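Local atomic coordinates of lipase (Rhizopus chinensis, PDB entry 6A0W), a protein that probably hydrolyses ester bonds of triacylglycerols as a class 3 lipase, its N-terminal polypeptide segment regulating how tightly substrate binds. Residues A[56-59]-A[65-68]; A[92-97]-A[152-157]; A[3-8]-A[116-121]; A[164-169]-A[183-188]; A[215-220]-A[264-269]. One frame throughout, in Å; residues are numbered along the deposited sequence.

Contact 1. Residues A[56-59]-A[65-68]; sequences CRSV and WDCK
Cys67 meets three residues of 56-59 along the length of its side chain. Its CB comes first and lies 4.0 Å from Ser58 OG. The same CB is about as near to Cys56 SG. Next comes the sulfur, which a chi1 of 81° places between the backbone N and the carbonyl carbon of its own residue. Cys67 SG stands 3.8 Å from Cys56 SG. This is packing between two sulfurs, not a bond, because each belongs to a different disulfide: Cys56 pairs with Cys295 and Cys67 with Cys70. Val59 adds a methyl beside the sulfur, its CG2 4.2 Å from Cys67 SG.

The other branch of Val59 turns to Trp65. Val59 CG1 lies 4.2 Å from Trp65 CZ3, at the edge of the indole and near its plane. The two side chains run side by side and point the same way. Trp65 NE1 is used separately, as a donor to Val74 O.

On the polar side a water joins the segments. It accepts from Ser58 OG at 3.0 Å and from the backbone Asp66 N at 2.9 Å. The water thus ties the hydroxyl of one segment to the main chain of the other.

Both segments belong to the connection between helices 38-53 and 68-73. Cys67 is the N-cap residue of helix 68-73, and its disulfide to Cys70 spans the first turn. Trp65 also touches Thr53 at the end of helix 38-53, and with Val59 it rests on strand 90-97.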
# COMPACT_ATOMS: atom_id res chain seq x y z
N CYS A 56 -4.27 14.74 0.46
CA CYS A 56 -4.64 16.10 0.14
C CYS A 56 -6.15 16.35 0.38
O CYS A 56 -7.00 15.75 -0.29
CB CYS A 56 -4.28 16.40 -1.31
SG CYS A 56 -2.54 16.14 -1.77
N ARG A 57 -6.48 17.34 1.20
CA ARG A 57 -7.87 17.65 1.50
C ARG A 57 -8.57 18.18 0.26
O ARG A 57 -9.79 18.06 0.15
CB ARG A 57 -8.02 18.68 2.62
CG ARG A 57 -7.25 18.44 3.92
CD ARG A 57 -7.79 17.33 4.79
NE ARG A 57 -9.20 17.44 5.17
CZ ARG A 57 -9.90 16.42 5.67
NH1 ARG A 57 -9.30 15.24 5.90
NH2 ARG A 57 -11.20 16.53 5.91
N SER A 58 -7.84 18.86 -0.61
CA SER A 58 -8.42 19.28 -1.89
C SER A 58 -8.93 18.09 -2.72
O SER A 58 -9.82 18.26 -3.54
CB SER A 58 -7.41 20.06 -2.73
OG SER A 58 -6.24 19.29 -2.96
N VAL A 59 -8.31 16.91 -2.55
CA VAL A 59 -8.75 15.72 -3.29
C VAL A 59 -9.89 15.04 -2.54
O VAL A 59 -10.96 14.83 -3.10
CB VAL A 59 -7.60 14.71 -3.48
CG1 VAL A 59 -8.11 13.46 -4.16
CG2 VAL A 59 -6.48 15.33 -4.32
N TRP A 65 -8.93 17.62 -8.64
CA TRP A 65 -7.67 16.99 -9.00
C TRP A 65 -6.70 18.06 -9.50
O TRP A 65 -6.37 18.08 -10.67
CB TRP A 65 -7.89 15.90 -10.05
CG TRP A 65 -6.68 15.02 -10.28
CD1 TRP A 65 -5.89 14.97 -11.40
CD2 TRP A 65 -6.14 14.04 -9.38
NE1 TRP A 65 -4.90 14.01 -11.25
CE2 TRP A 65 -5.01 13.47 -10.00
CE3 TRP A 65 -6.55 13.56 -8.14
CZ2 TRP A 65 -4.29 12.47 -9.41
CZ3 TRP A 65 -5.83 12.55 -7.55
CH2 TRP A 65 -4.68 12.06 -8.16
N ASP A 66 -6.20 18.91 -8.60
CA ASP A 66 -5.31 20.02 -8.98
C ASP A 66 -4.12 20.14 -8.04
O ASP A 66 -3.36 21.09 -8.11
CB ASP A 66 -6.06 21.36 -9.08
CG ASP A 66 -6.81 21.72 -7.81
OD1 ASP A 66 -6.44 21.25 -6.72
OD2 ASP A 66 -7.84 22.42 -7.89
N CYS A 67 -3.89 19.12 -7.22
CA CYS A 67 -2.86 19.19 -6.23
C CYS A 67 -1.55 19.04 -6.97
O CYS A 67 -1.53 18.69 -8.14
CB CYS A 67 -3.09 18.11 -5.15
SG CYS A 67 -2.56 16.42 -5.52
N LYS A 68 -0.45 19.30 -6.28
CA LYS A 68 0.85 19.21 -6.91
C LYS A 68 1.18 17.82 -7.44
O LYS A 68 1.50 17.67 -8.63
CB LYS A 68 1.93 19.66 -5.92
CG LYS A 68 3.34 19.74 -6.51
CD LYS A 68 4.43 19.96 -5.46
CE LYS A 68 4.23 21.24 -4.66
NZ LYS A 68 5.53 21.96 -4.48
O HOH W 1 -6.59 18.38 -5.81

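Contact 2. Residues A[92-97]-A[152-157]; sequences GFILRS and PVVQDQ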
# COMPACT_ATOMS: atom_id res chain seq x y z
N GLY A 92 -10.72 7.62 0.34
CA GLY A 92 -10.23 7.16 -0.93
C GLY A 92 -10.97 7.79 -2.08
O GLY A 92 -11.87 8.63 -1.91
N PHE A 93 -10.53 7.40 -3.26
CA PHE A 93 -11.08 7.92 -4.47
C PHE A 93 -10.91 6.94 -5.62
O PHE A 93 -10.08 6.05 -5.57
CB PHE A 93 -10.46 9.28 -4.81
CG PHE A 93 -8.98 9.25 -5.11
CD1 PHE A 93 -8.53 9.00 -6.41
CD2 PHE A 93 -8.07 9.74 -4.20
CE1 PHE A 93 -7.17 9.03 -6.69
CE2 PHE A 93 -6.71 9.81 -4.49
CZ PHE A 93 -6.26 9.48 -5.75
N ILE A 94 -11.65 7.21 -6.70
CA ILE A 94 -11.50 6.54 -7.95
C ILE A 94 -11.20 7.68 -8.90
O ILE A 94 -11.92 8.68 -8.94
CB ILE A 94 -12.84 5.92 -8.44
CG1 ILE A 94 -13.43 4.94 -7.41
CG2 ILE A 94 -12.68 5.32 -9.82
CD1 ILE A 94 -12.45 3.92 -6.96
N LEU A 95 -10.26 7.43 -9.79
CA LEU A 95 -9.77 8.40 -10.74
C LEU A 95 -9.53 7.67 -12.06
O LEU A 95 -9.02 6.55 -12.09
CB LEU A 95 -8.44 8.97 -10.23
CG LEU A 95 -7.73 9.99 -11.12
CD1 LEU A 95 -8.27 11.37 -10.76
CD2 LEU A 95 -6.23 9.91 -10.83
N ARG A 96 -9.83 8.33 -13.17
CA ARG A 96 -9.55 7.78 -14.46
C ARG A 96 -8.60 8.69 -15.24
O ARG A 96 -8.78 9.92 -15.28
CB ARG A 96 -10.85 7.58 -15.25
CG ARG A 96 -10.65 6.74 -16.49
CD ARG A 96 -11.93 6.55 -17.30
NE ARG A 96 -12.15 7.70 -18.14
CZ ARG A 96 -12.99 8.70 -17.89
NH1 ARG A 96 -13.92 8.62 -16.94
NH2 ARG A 96 -12.94 9.78 -18.66
N SER A 97 -7.62 8.05 -15.87
CA SER A 97 -6.75 8.66 -16.87
C SER A 97 -7.02 7.98 -18.21
O SER A 97 -6.66 6.81 -18.42
CB SER A 97 -5.27 8.43 -16.48
OG SER A 97 -4.38 8.90 -17.50
N PRO A 152 -19.02 -0.33 -6.81
CA PRO A 152 -19.93 -0.12 -7.97
C PRO A 152 -19.33 0.81 -8.98
O PRO A 152 -19.57 0.67 -10.17
CB PRO A 152 -21.18 0.54 -7.37
CG PRO A 152 -20.98 0.52 -5.88
CD PRO A 152 -19.74 -0.20 -5.52
N VAL A 153 -18.60 1.80 -8.49
CA VAL A 153 -17.98 2.79 -9.36
C VAL A 153 -16.86 2.17 -10.20
O VAL A 153 -16.77 2.48 -11.39
CB VAL A 153 -17.40 3.95 -8.53
CG1 VAL A 153 -16.83 5.02 -9.45
CG2 VAL A 153 -18.50 4.55 -7.65
N VAL A 154 -16.09 1.23 -9.65
CA VAL A 154 -15.04 0.59 -10.51
C VAL A 154 -15.70 -0.27 -11.63
O VAL A 154 -15.32 -0.20 -12.83
CB VAL A 154 -14.12 -0.31 -9.66
CG1 VAL A 154 -13.19 -1.12 -10.55
CG2 VAL A 154 -13.31 0.54 -8.70
N GLN A 155 -16.76 -0.98 -11.24
CA GLN A 155 -17.60 -1.74 -12.21
C GLN A 155 -18.12 -0.87 -13.32
O GLN A 155 -18.00 -1.20 -14.51
CB GLN A 155 -18.76 -2.44 -11.51
CG GLN A 155 -18.33 -3.53 -10.56
CD GLN A 155 -19.35 -4.66 -10.47
OE1 GLN A 155 -20.27 -4.63 -9.65
NE2 GLN A 155 -19.11 -5.72 -11.26
N ASP A 156 -18.55 0.32 -12.94
CA ASP A 156 -19.15 1.25 -13.90
C ASP A 156 -18.15 1.83 -14.90
O ASP A 156 -18.42 2.01 -16.09
CB ASP A 156 -19.88 2.35 -13.11
CG ASP A 156 -20.96 3.00 -13.93
OD1 ASP A 156 -21.99 2.33 -14.22
OD2 ASP A 156 -20.71 4.14 -14.38
N GLN A 157 -16.98 2.22 -14.38
CA GLN A 157 -15.91 2.73 -15.23
C GLN A 157 -15.33 1.66 -16.17
O GLN A 157 -15.00 1.93 -17.32
CB GLN A 157 -14.80 3.30 -14.32
CG GLN A 157 -15.22 4.60 -13.65
CD GLN A 157 -15.27 5.74 -14.63
OE1 GLN A 157 -14.28 6.04 -15.31
NE2 GLN A 157 -16.42 6.44 -14.67
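Val153 and Ile94 slide past each other in opposite directions, and Val153 CG1 lies 4.0 Å from Ile94 CG1. Ile94 CG2 is only slightly farther from the same methyl. Val153 therefore covers the branched part of the isoleucine. It also touches Ile80 on strand 78-85.

Val154 meets the end of the same residue. Its CG2 approaches Ile94 CD1 to 3.9 Å, and the two side chains cross at about a right angle. Val154 further touches Val105 on strand 102-108.

One turn beyond Val153, Gln157 replaces apolar packing with a polar bond. A bend at chi2 (-72°) brings its amide to the strand. Arg96 NH1 donates to Gln157 OE1 at 3.1 Å, with an almost straight angle of 176°. The donor approaches in the carbonyl plane, on a lone pair of the oxygen. The guanidinium and amide planes are nearly coplanar, so the groups meet edge to edge. Arg96 NE forms a salt bridge with Asp98, its stronger polar partner. The buried guanidinium is thus held by both an amide and a carboxylate.

The segment of helix 137-160 runs almost parallel to the strand segment, 9.6 Å away between axes. Such a helix laid on a face of the central mixed sheet, here on its antiparallel part, is a feature of the alpha/beta-hydrolase fold, to whose clan class 3 lipases belong.

Contact 3. Residues A[3-8]-A[116-121]; sequences ETVGGM and AITDMV
Val5 packs against the last turn of helix 113-118 and provides the close part of this contact. Its CG2 comes 3.8 Å from Thr118 CA. The other methyl, CG1, lies 3.9 Å from the backbone oxygen of Ile117, Ile117 O. The valine thus leans mainly on main chain. Side chain meets side chain more loosely: Val5 CG2 is 4.2 Å from Ile117 CG2 and similarly spaced from Thr118 CG2. A chi1 of 175° sets Val5 CG1 opposite the backbone N, and both methyls then face the helix end.

Val5 is the last residue of strand 4-5, which pairs with strand 8-9 in a tight beta hairpin. Its type I' turn runs from Val5 to Met8, with Gly6 and Gly7 at the corner in positive phi. Val5 N donates to Met8 O, and Met8 N to Val5 O. The hairpin lies in the N-terminal part of the chain. Helix 113-118 probably corresponds to the mobile lid of related fungal lipases. The side chain of Ile117 lies near the probable catalytic residues without touching them.

The solvent side belongs to Glu3 and Thr118. Glu3 is exposed and approaches only at the end of its chain. Its OE1 is 4.4 Å from Thr118 CG2, a marginal contact. Its other carboxylate oxygen forms a long, weak ion pair with Arg114, one turn earlier in the helix.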
# COMPACT_ATOMS: atom_id res chain seq x y z
N GLU A 3 10.61 4.98 22.41
CA GLU A 3 9.58 3.98 22.64
C GLU A 3 9.76 2.90 21.57
O GLU A 3 10.36 3.16 20.52
CB GLU A 3 8.24 4.68 22.43
CG GLU A 3 7.16 4.35 23.44
CD GLU A 3 5.84 4.99 23.05
OE1 GLU A 3 4.79 4.36 23.28
OE2 GLU A 3 5.88 6.09 22.43
N THR A 4 9.16 1.73 21.79
CA THR A 4 9.14 0.67 20.79
C THR A 4 7.76 0.06 20.61
O THR A 4 6.95 0.09 21.51
CB THR A 4 10.13 -0.49 21.11
OG1 THR A 4 9.59 -1.34 22.13
CG2 THR A 4 11.49 0.06 21.50
N VAL A 5 7.52 -0.50 19.44
CA VAL A 5 6.36 -1.34 19.19
C VAL A 5 6.80 -2.67 18.61
O VAL A 5 7.37 -2.71 17.51
CB VAL A 5 5.42 -0.69 18.15
CG1 VAL A 5 4.28 -1.64 17.81
CG2 VAL A 5 4.89 0.62 18.66
N GLY A 6 6.49 -3.77 19.28
CA GLY A 6 6.88 -5.07 18.76
C GLY A 6 8.40 -5.19 18.67
O GLY A 6 8.92 -5.70 17.68
N GLY A 7 9.08 -4.59 19.65
CA GLY A 7 10.54 -4.63 19.77
C GLY A 7 11.30 -3.70 18.83
O GLY A 7 12.52 -3.69 18.85
N MET A 8 10.58 -2.89 18.06
CA MET A 8 11.18 -2.04 17.04
C MET A 8 11.09 -0.59 17.46
O MET A 8 10.04 -0.11 17.89
CB MET A 8 10.42 -2.19 15.74
CG MET A 8 9.69 -3.50 15.56
SD MET A 8 10.14 -4.17 13.97
CE MET A 8 10.23 -5.93 14.27
N ALA A 116 -1.33 5.68 15.46
CA ALA A 116 -1.92 4.51 14.80
C ALA A 116 -1.05 3.25 14.98
O ALA A 116 -1.56 2.17 15.24
CB ALA A 116 -2.12 4.78 13.33
N ILE A 117 0.26 3.42 14.94
CA ILE A 117 1.16 2.29 15.12
C ILE A 117 1.28 1.89 16.57
O ILE A 117 1.24 0.70 16.91
CB ILE A 117 2.58 2.62 14.58
CG1 ILE A 117 2.53 2.93 13.09
CG2 ILE A 117 3.52 1.47 14.83
CD1 ILE A 117 1.69 1.98 12.27
N THR A 118 1.48 2.89 17.45
CA THR A 118 1.60 2.60 18.88
C THR A 118 0.32 2.00 19.46
O THR A 118 0.39 1.10 20.24
CB THR A 118 2.03 3.82 19.72
OG1 THR A 118 0.95 4.75 19.75
CG2 THR A 118 3.24 4.49 19.17
N ASP A 119 -0.86 2.39 18.98
CA ASP A 119 -2.11 1.87 19.56
C ASP A 119 -2.62 0.62 18.88
O ASP A 119 -3.72 0.17 19.17
CB ASP A 119 -3.21 2.93 19.48
CG ASP A 119 -2.91 4.15 20.37
OD1 ASP A 119 -1.92 4.06 21.13
OD2 ASP A 119 -3.57 5.21 20.20
N MET A 120 -1.93 0.17 17.83
CA MET A 120 -2.53 -0.79 16.90
C MET A 120 -2.82 -2.04 17.74
O MET A 120 -1.97 -2.42 18.52
CB MET A 120 -1.53 -1.16 15.78
CG MET A 120 -2.09 -2.13 14.75
SD MET A 120 -0.91 -2.43 13.42
CE MET A 120 -1.04 -0.87 12.55
N VAL A 121 -3.93 -2.72 17.49
CA VAL A 121 -4.16 -4.04 18.08
C VAL A 121 -4.14 -5.13 17.00
O VAL A 121 -4.63 -4.94 15.88
CB VAL A 121 -5.49 -4.10 18.86
CG1 VAL A 121 -5.58 -2.98 19.90
CG2 VAL A 121 -6.70 -4.04 17.94

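Contact 4. Residues A[164-169]-A[183-188]; sequences YKVIVT and MDLYQR
Asp184 OD2 is gripped by two groups, Arg188 NH1 within its own helix and Tyr143 OH from helix 137-160. The bond from Arg188 NH1 to Asp184 OD2 is 2.9 Å long. Arg188 NE donates to Asp184 OD1 at 2.7 Å, completing a side-on salt bridge. Both bonds are nearly straight, and each carboxylate oxygen is met on its syn side. The oxygens lie in the guanidinium plane, but the nitrogens sit about 30° out of the carboxylate plane. Two bonds between residues one turn apart fix the rotation of the guanidinium, which also makes a cation-pi contact with Phe151.

This polar pair lies on a different side of the helix from the contact with the strand. There Leu185 points to the sheet. Its chi1 of -69° puts CG opposite the carbonyl carbon, and chi2 of 161° then carries CD1 toward two valines. Leu185 CD1 meets Val168 CG2 at 4.0 Å, tip to tip. Val166 CG1 is a looser neighbour, 4.4 Å from Leu185 CD1. One methyl thus touches two residues that lie on the same face of strand 165-171. Phe151 also touches Leu185, and Phe107 touches Val168.

Strand 165-171 and helix 173-188 form the first two elements of a beta-alpha-beta unit completed by strand 197-202. The sharp turn between them is probably the nucleophile elbow. The contact that joins the two segments is wholly apolar and buried. Its chemistry implies that contact between them rests on methyl packing alone, while the charged pair ties the helix to helix 137-160.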
# COMPACT_ATOMS: atom_id res chain seq x y z
N TYR A 164 -9.28 -0.63 -20.22
CA TYR A 164 -8.36 0.05 -19.29
C TYR A 164 -7.88 -0.92 -18.20
O TYR A 164 -8.59 -1.84 -17.81
CB TYR A 164 -9.00 1.27 -18.64
CG TYR A 164 -9.14 2.52 -19.50
CD1 TYR A 164 -9.23 2.45 -20.87
CD2 TYR A 164 -9.31 3.77 -18.89
CE1 TYR A 164 -9.42 3.61 -21.64
CE2 TYR A 164 -9.51 4.91 -19.63
CZ TYR A 164 -9.63 4.82 -21.00
OH TYR A 164 -9.79 5.99 -21.70
N LYS A 165 -6.69 -0.69 -17.65
CA LYS A 165 -6.29 -1.48 -16.50
C LYS A 165 -6.68 -0.79 -15.20
O LYS A 165 -6.84 0.41 -15.17
CB LYS A 165 -4.80 -1.71 -16.52
CG LYS A 165 -4.00 -0.46 -16.28
CD LYS A 165 -2.53 -0.80 -16.41
CE LYS A 165 -1.70 0.46 -16.43
NZ LYS A 165 -0.30 0.06 -16.71
N VAL A 166 -6.82 -1.57 -14.14
CA VAL A 166 -7.12 -1.07 -12.83
C VAL A 166 -5.90 -1.19 -11.93
O VAL A 166 -5.32 -2.28 -11.76
CB VAL A 166 -8.30 -1.89 -12.24
CG1 VAL A 166 -8.57 -1.50 -10.81
CG2 VAL A 166 -9.55 -1.69 -13.09
N ILE A 167 -5.49 -0.05 -11.37
CA ILE A 167 -4.38 0.04 -10.44
C ILE A 167 -4.95 0.39 -9.07
O ILE A 167 -5.64 1.39 -8.92
CB ILE A 167 -3.43 1.21 -10.84
CG1 ILE A 167 -2.74 0.96 -12.19
CG2 ILE A 167 -2.40 1.45 -9.75
CD1 ILE A 167 -1.66 -0.11 -12.22
N VAL A 168 -4.68 -0.43 -8.06
CA VAL A 168 -5.14 -0.11 -6.73
C VAL A 168 -3.90 0.28 -5.89
O VAL A 168 -2.95 -0.49 -5.82
CB VAL A 168 -5.82 -1.32 -6.04
CG1 VAL A 168 -6.49 -0.86 -4.76
CG2 VAL A 168 -6.82 -2.03 -6.96
N THR A 169 -3.90 1.48 -5.30
CA THR A 169 -2.70 1.97 -4.62
C THR A 169 -3.01 2.62 -3.27
O THR A 169 -4.11 3.10 -3.04
CB THR A 169 -1.86 2.92 -5.55
OG1 THR A 169 -0.62 3.22 -4.91
CG2 THR A 169 -2.58 4.22 -5.82
N MET A 183 -7.98 -7.98 -3.77
CA MET A 183 -8.52 -9.33 -3.60
C MET A 183 -10.06 -9.44 -3.81
O MET A 183 -10.53 -10.29 -4.60
CB MET A 183 -8.12 -9.86 -2.23
CG MET A 183 -6.62 -10.08 -2.05
SD MET A 183 -5.96 -11.22 -3.27
CE MET A 183 -5.36 -10.07 -4.48
N ASP A 184 -10.79 -8.40 -3.41
CA ASP A 184 -12.26 -8.34 -3.63
C ASP A 184 -12.61 -8.16 -5.09
O ASP A 184 -13.48 -8.84 -5.66
CB ASP A 184 -12.84 -7.18 -2.78
CG ASP A 184 -14.36 -7.31 -2.50
OD1 ASP A 184 -14.91 -8.40 -2.67
OD2 ASP A 184 -15.01 -6.31 -2.16
N LEU A 185 -11.93 -7.23 -5.75
CA LEU A 185 -12.07 -7.11 -7.18
C LEU A 185 -11.78 -8.44 -7.91
O LEU A 185 -12.51 -8.84 -8.83
CB LEU A 185 -11.16 -5.99 -7.71
CG LEU A 185 -11.62 -4.60 -7.27
CD1 LEU A 185 -10.52 -3.55 -7.38
CD2 LEU A 185 -12.85 -4.21 -8.09
N TYR A 186 -10.67 -9.09 -7.55
CA TYR A 186 -10.38 -10.38 -8.17
C TYR A 186 -11.56 -11.36 -7.92
O TYR A 186 -11.87 -12.18 -8.78
CB TYR A 186 -9.07 -10.95 -7.63
CG TYR A 186 -8.78 -12.40 -8.01
CD1 TYR A 186 -8.31 -12.75 -9.28
CD2 TYR A 186 -8.88 -13.40 -7.06
CE1 TYR A 186 -8.07 -14.09 -9.62
CE2 TYR A 186 -8.59 -14.72 -7.36
CZ TYR A 186 -8.18 -15.05 -8.62
OH TYR A 186 -7.92 -16.37 -8.80
N GLN A 187 -12.09 -11.36 -6.70
CA GLN A 187 -13.11 -12.34 -6.32
C GLN A 187 -14.42 -12.04 -7.03
O GLN A 187 -14.99 -12.94 -7.59
CB GLN A 187 -13.31 -12.40 -4.81
CG GLN A 187 -12.16 -13.03 -4.05
CD GLN A 187 -11.95 -12.43 -2.68
OE1 GLN A 187 -12.77 -11.64 -2.23
NE2 GLN A 187 -10.87 -12.84 -1.98
N ARG A 188 -14.79 -10.78 -7.20
CA ARG A 188 -16.17 -10.47 -7.56
C ARG A 188 -16.33 -9.73 -8.83
O ARG A 188 -17.45 -9.57 -9.30
CB ARG A 188 -16.81 -9.70 -6.43
CG ARG A 188 -16.90 -10.51 -5.15
CD ARG A 188 -17.88 -9.87 -4.17
NE ARG A 188 -17.43 -8.56 -3.70
CZ ARG A 188 -18.14 -7.45 -3.79
NH1 ARG A 188 -17.65 -6.32 -3.28
NH2 ARG A 188 -19.40 -7.49 -4.24

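Contact 5. Residues A[215-220]-A[264-269]; sequences YVDSTG and SNIETK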
# COMPACT_ATOMS: atom_id res chain seq x y z
N TYR A 215 -2.92 -17.34 -0.12
CA TYR A 215 -4.03 -17.07 -1.01
C TYR A 215 -3.72 -15.91 -1.95
O TYR A 215 -4.01 -15.94 -3.15
CB TYR A 215 -5.33 -16.78 -0.19
CG TYR A 215 -6.45 -16.25 -1.07
CD1 TYR A 215 -7.07 -17.05 -2.00
CD2 TYR A 215 -6.80 -14.91 -1.03
CE1 TYR A 215 -8.01 -16.54 -2.89
CE2 TYR A 215 -7.69 -14.39 -1.93
CZ TYR A 215 -8.33 -15.19 -2.83
OH TYR A 215 -9.27 -14.64 -3.68
N VAL A 216 -3.24 -14.81 -1.39
CA VAL A 216 -2.97 -13.64 -2.21
C VAL A 216 -2.00 -14.01 -3.36
O VAL A 216 -2.23 -13.68 -4.53
CB VAL A 216 -2.35 -12.52 -1.35
CG1 VAL A 216 -1.74 -11.46 -2.25
CG2 VAL A 216 -3.42 -11.90 -0.46
N ASP A 217 -0.95 -14.72 -3.00
CA ASP A 217 0.04 -15.22 -3.98
C ASP A 217 -0.59 -16.15 -5.03
O ASP A 217 -0.31 -16.02 -6.21
CB ASP A 217 1.17 -15.95 -3.23
CG ASP A 217 2.15 -15.00 -2.60
OD1 ASP A 217 2.10 -13.78 -2.93
OD2 ASP A 217 2.99 -15.47 -1.78
N SER A 218 -1.58 -16.94 -4.63
CA SER A 218 -2.25 -17.88 -5.54
C SER A 218 -3.07 -17.20 -6.57
O SER A 218 -3.35 -17.79 -7.60
CB SER A 218 -3.16 -18.85 -4.78
OG SER A 218 -4.34 -18.25 -4.31
N THR A 219 -3.48 -15.96 -6.32
CA THR A 219 -4.34 -15.29 -7.29
C THR A 219 -3.56 -14.86 -8.51
O THR A 219 -4.16 -14.46 -9.54
CB THR A 219 -5.03 -14.01 -6.72
OG1 THR A 219 -4.06 -13.00 -6.41
CG2 THR A 219 -5.84 -14.33 -5.45
N GLY A 220 -2.25 -14.69 -8.35
CA GLY A 220 -1.44 -14.11 -9.47
C GLY A 220 -1.66 -12.63 -9.71
O GLY A 220 -1.03 -12.05 -10.61
N SER A 264 11.05 -12.91 -4.51
CA SER A 264 10.17 -13.90 -3.90
C SER A 264 8.83 -13.28 -3.48
O SER A 264 8.79 -12.12 -3.10
CB SER A 264 10.91 -14.47 -2.68
OG SER A 264 10.03 -15.12 -1.74
N ASN A 265 7.77 -14.09 -3.42
CA ASN A 265 6.42 -13.56 -3.14
C ASN A 265 5.96 -13.79 -1.67
O ASN A 265 4.78 -13.66 -1.34
CB ASN A 265 5.40 -14.11 -4.14
CG ASN A 265 5.25 -15.64 -4.07
OD1 ASN A 265 5.89 -16.32 -3.25
ND2 ASN A 265 4.39 -16.17 -4.92
N ILE A 266 6.90 -14.20 -0.83
CA ILE A 266 6.74 -14.29 0.60
C ILE A 266 7.92 -13.58 1.22
O ILE A 266 9.04 -13.64 0.70
CB ILE A 266 6.73 -15.74 1.09
CG1 ILE A 266 5.47 -16.44 0.59
CG2 ILE A 266 6.79 -15.83 2.62
CD1 ILE A 266 4.19 -16.00 1.25
N GLU A 267 7.65 -12.77 2.24
CA GLU A 267 8.69 -11.89 2.73
C GLU A 267 9.97 -12.65 3.05
O GLU A 267 9.93 -13.69 3.69
CB GLU A 267 8.23 -11.11 3.96
CG GLU A 267 7.71 -11.91 5.15
CD GLU A 267 7.23 -10.97 6.25
OE1 GLU A 267 8.09 -10.31 6.82
OE2 GLU A 267 6.03 -11.00 6.60
N THR A 268 11.10 -11.99 2.83
CA THR A 268 12.44 -12.61 3.03
C THR A 268 13.26 -11.83 4.05
O THR A 268 12.88 -10.73 4.48
CB THR A 268 13.28 -12.54 1.71
OG1 THR A 268 13.59 -11.17 1.41
CG2 THR A 268 12.47 -13.12 0.52
N LYS A 269 14.43 -12.37 4.35
CA LYS A 269 15.36 -11.77 5.29
C LYS A 269 16.27 -10.78 4.62
O LYS A 269 16.93 -9.99 5.28
CB LYS A 269 16.20 -12.86 5.97
CG LYS A 269 15.41 -13.76 6.91
CD LYS A 269 16.06 -13.80 8.29
CE LYS A 269 15.15 -14.39 9.37
NZ LYS A 269 14.17 -13.40 9.88
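Asp217 and Asn265 bury most of the surface here, with a small share from Ile266. The carboxylate of Asp217 and the side-chain amide of Asn265 lie stacked, their planes 8° apart. Asp217 OD2 sits 3.2 Å from Asn265 CG, over the amide carbon. The amide gets there with a chi1 of 63°, which sets Asn265 CG between its own backbone N and carbonyl carbon.

The main chain of Asn265 is closer still. Asp217 OD2 is 2.6 Å from Asn265 O. A proton on the acid could explain oxygens this near, but its presence is not established. Asp217 OD1 forms a weak hydrogen bond with Gly247 N.

Asp217 stands in the last turn of helix 210-218, and Asn265 in the loop that follows strand 258-262. The contact therefore joins a helix end to a surface loop beside the central sheet of the alpha/beta-hydrolase fold. Gly220, with positive phi, leaves the helical conformation just beyond.

Ile266 adds an apolar edge. Its CD1 comes 3.3 Å from Asp217 OD2. Two residues earlier, Ser264 OG donates to Ile266 O at 3.0 Å, on a lone pair of that oxygen.

In the fold
From the N terminus, contact 3 closes the first long loop by bringing residues 3-8 to the end of helix 113-118. Contact 1 is nested inside that loop and closes a short one between helices 38-53 and 68-73. Contact 2 also opens inside the loop of contact 3 but closes later, at helix 137-160, so contacts 2 and 3 cross. Contacts 4 and 5 follow in series. Contact 1 touches contact 2 where Trp65 packs on Phe93 and Leu95. Contact 2 touches contact 4 through Val154 and Leu185, and both reach the central sheet. Contact 4 meets contact 5 through Tyr186 and Thr219. Contact 3 stands apart, touching none of the others.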